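Local structure of C-X-C motif chemokine 13 (Homo sapiens, 6VGJ) at residues D26-L31 and R63-L68. The protein attracts B lymphocytes as a secreted chemokine, binding the receptor BLR1/CXCR5. The protein carries 1 engineered substitution. Sequence-based numbering, arbitrary orientation.
Sequences DRIQIL and RMMEVL
At the helix-sheet interface of the chemokine fold, partly open at its edge, Ile28 and Ile30 of strand 25-31 meet Met64, Met65 and Leu68 of helix 59-71. The axes of 63-68 and 26-31 come within 11.4 Å of each other at a crossing angle of -101°, a gap bridged wholly by apolar side chains. The CG1 branch of Ile28 lies opposite the carbonyl carbon (chi1 -59°) and extends to CD1, which juts toward the helix. There CD1 meets the methyl end of Met64, with CE 3.9 Å away, while Leu68 CD1 approaches the same Ile28 CD1 more loosely, at 4.3 Å. Met64 gets there as a fully extended chain, chi1 -178°, passing the isoleucine at a slant. Met65 behaves differently: its chain bends at chi2 and again at chi3, turning the thioether toward the strand. Met65 SD lies 4.1 Å from Ile28 CG2 and 3.9 Å from Ile30 CD1, and the Ile30 and Met65 side chains slide past each other in opposite directions; the placement of the Met65 methyl is doubtful. Met65, which is buried, touches both isoleucines, two residues apart on one face of the strand. Ile28 and Ile30 also pack on Ile42 of the neighbouring strand, which carries the apolar layer further into the sheet. Arg27 and Gln29 point away from the helix and turn to Trp45, by a cation-pi contact and a hydrogen bond respectively. A C-terminal helix packed in this way across a three-stranded antiparallel sheet is the fold shared by the chemokine family.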
loop_
_atom_site.group_PDB
_atom_site.type_symbol
_atom_site.label_atom_id
_atom_site.label_comp_id
_atom_site.label_asym_id
_atom_site.label_seq_id
_atom_site.Cartn_x
_atom_site.Cartn_y
_atom_site.Cartn_z
ATOM N N ASP A 26 -4.079 -8.967 -1.661
ATOM C CA ASP A 26 -3.598 -9.427 -2.954
ATOM C C ASP A 26 -2.503 -8.524 -3.509
ATOM O O ASP A 26 -1.425 -9.010 -3.871
ATOM C CB ASP A 26 -4.753 -9.508 -3.951
ATOM C CG ASP A 26 -4.286 -9.876 -5.354
ATOM O OD1 ASP A 26 -3.859 -11.027 -5.557
ATOM O OD2 ASP A 26 -4.333 -9.012 -6.253
ATOM N N ARG A 27 -2.751 -7.215 -3.549
ATOM C CA ARG A 27 -1.774 -6.296 -4.112
ATOM C C ARG A 27 -1.996 -4.902 -3.552
ATOM O O ARG A 27 -3.066 -4.586 -3.027
ATOM C CB ARG A 27 -1.847 -6.313 -5.641
ATOM C CG ARG A 27 -3.181 -5.877 -6.230
ATOM C CD ARG A 27 -3.240 -6.168 -7.739
ATOM N NE ARG A 27 -4.395 -5.566 -8.396
ATOM C CZ ARG A 27 -4.312 -4.670 -9.367
ATOM N NH1 ARG A 27 -3.143 -4.278 -9.853
ATOM N NH2 ARG A 27 -5.427 -4.148 -9.861
ATOM N N ILE A 28 -0.946 -4.087 -3.643
ATOM C CA ILE A 28 -0.936 -2.731 -3.102
ATOM C C ILE A 28 -0.404 -1.786 -4.170
ATOM O O ILE A 28 0.693 -2.001 -4.701
ATOM C CB ILE A 28 -0.105 -2.640 -1.813
ATOM C CG1 ILE A 28 -0.700 -3.597 -0.778
ATOM C CG2 ILE A 28 -0.058 -1.219 -1.307
ATOM C CD1 ILE A 28 0.156 -3.823 0.438
ATOM N N GLN A 29 -1.181 -0.755 -4.494
ATOM C CA GLN A 29 -0.798 0.270 -5.456
ATOM C C GLN A 29 -0.240 1.482 -4.722
ATOM O O GLN A 29 -0.824 1.944 -3.739
ATOM C CB GLN A 29 -2.009 0.692 -6.293
ATOM C CG GLN A 29 -2.670 -0.438 -7.040
ATOM C CD GLN A 29 -3.838 0.024 -7.880
ATOM O OE1 GLN A 29 -4.686 0.782 -7.426
ATOM N NE2 GLN A 29 -3.900 -0.459 -9.110
ATOM N N ILE A 30 0.868 2.020 -5.222
ATOM C CA ILE A 30 1.463 3.234 -4.682
ATOM C C ILE A 30 1.395 4.301 -5.763
ATOM O O ILE A 30 2.003 4.137 -6.826
ATOM C CB ILE A 30 2.917 3.001 -4.258
ATOM C CG1 ILE A 30 3.032 1.809 -3.304
ATOM C CG2 ILE A 30 3.460 4.259 -3.576
ATOM C CD1 ILE A 30 2.365 1.993 -2.000
ATOM N N LEU A 31 0.673 5.391 -5.499
ATOM C CA LEU A 31 0.568 6.492 -6.456
ATOM C C LEU A 31 1.234 7.746 -5.895
ATOM O O LEU A 31 0.706 8.346 -4.946
ATOM C CB LEU A 31 -0.888 6.800 -6.813
ATOM C CG LEU A 31 -1.779 5.797 -7.537
ATOM C CD1 LEU A 31 -2.201 4.674 -6.608
ATOM C CD2 LEU A 31 -2.993 6.511 -8.088
ATOM N N ARG A 63 5.383 -0.294 7.579
ATOM C CA ARG A 63 6.159 -1.467 7.916
ATOM C C ARG A 63 5.992 -2.543 6.878
ATOM O O ARG A 63 6.924 -3.207 6.558
ATOM C CB ARG A 63 5.763 -2.043 9.272
ATOM C CG ARG A 63 6.154 -1.216 10.477
ATOM C CD ARG A 63 5.963 -1.980 11.784
ATOM N NE ARG A 63 6.340 -1.195 12.967
ATOM C CZ ARG A 63 7.589 -0.979 13.371
ATOM N NH1 ARG A 63 7.823 -0.259 14.442
ATOM N NH2 ARG A 63 8.606 -1.481 12.706
ATOM N N MET A 64 4.796 -2.748 6.372
ATOM C CA MET A 64 4.601 -3.773 5.354
ATOM C C MET A 64 5.281 -3.413 4.047
ATOM O O MET A 64 5.828 -4.289 3.379
ATOM C CB MET A 64 3.086 -3.977 5.132
ATOM C CG MET A 64 2.777 -5.041 4.144
ATOM S SD MET A 64 1.012 -5.311 3.980
ATOM C CE MET A 64 1.038 -6.700 2.848
ATOM N N MET A 65 5.262 -2.133 3.663
ATOM C CA MET A 65 5.923 -1.728 2.426
ATOM C C MET A 65 7.430 -1.895 2.537
ATOM O O MET A 65 8.096 -2.286 1.574
ATOM C CB MET A 65 5.574 -0.276 2.107
ATOM C CG MET A 65 4.150 -0.033 1.667
ATOM S SD MET A 65 3.699 -0.980 0.204
ATOM C CE MET A 65 2.844 -2.327 0.961
ATOM N N GLU A 66 7.989 -1.590 3.705
ATOM C CA GLU A 66 9.416 -1.805 3.909
ATOM C C GLU A 66 9.769 -3.271 3.703
ATOM O O GLU A 66 10.789 -3.591 3.086
ATOM C CB GLU A 66 9.817 -1.334 5.313
ATOM C CG GLU A 66 11.297 -1.408 5.619
ATOM C CD GLU A 66 11.615 -1.030 7.053
ATOM O OE1 GLU A 66 10.669 -0.780 7.835
ATOM O OE2 GLU A 66 12.815 -0.919 7.383
ATOM N N VAL A 67 8.926 -4.179 4.196
ATOM C CA VAL A 67 9.206 -5.608 4.070
ATOM C C VAL A 67 9.163 -6.034 2.606
ATOM O O VAL A 67 10.066 -6.717 2.113
ATOM C CB VAL A 67 8.212 -6.419 4.920
ATOM C CG1 VAL A 67 8.352 -7.921 4.641
ATOM C CG2 VAL A 67 8.392 -6.134 6.402
ATOM N N LEU A 68 8.121 -5.621 1.883
ATOM C CA LEU A 68 7.983 -6.023 0.486
ATOM C C LEU A 68 9.098 -5.457 -0.389
ATOM O O LEU A 68 9.548 -6.124 -1.324
ATOM C CB LEU A 68 6.624 -5.577 -0.044
ATOM C CG LEU A 68 5.401 -6.244 0.565
ATOM C CD1 LEU A 68 4.126 -5.544 0.141
ATOM C CD2 LEU A 68 5.365 -7.697 0.115
#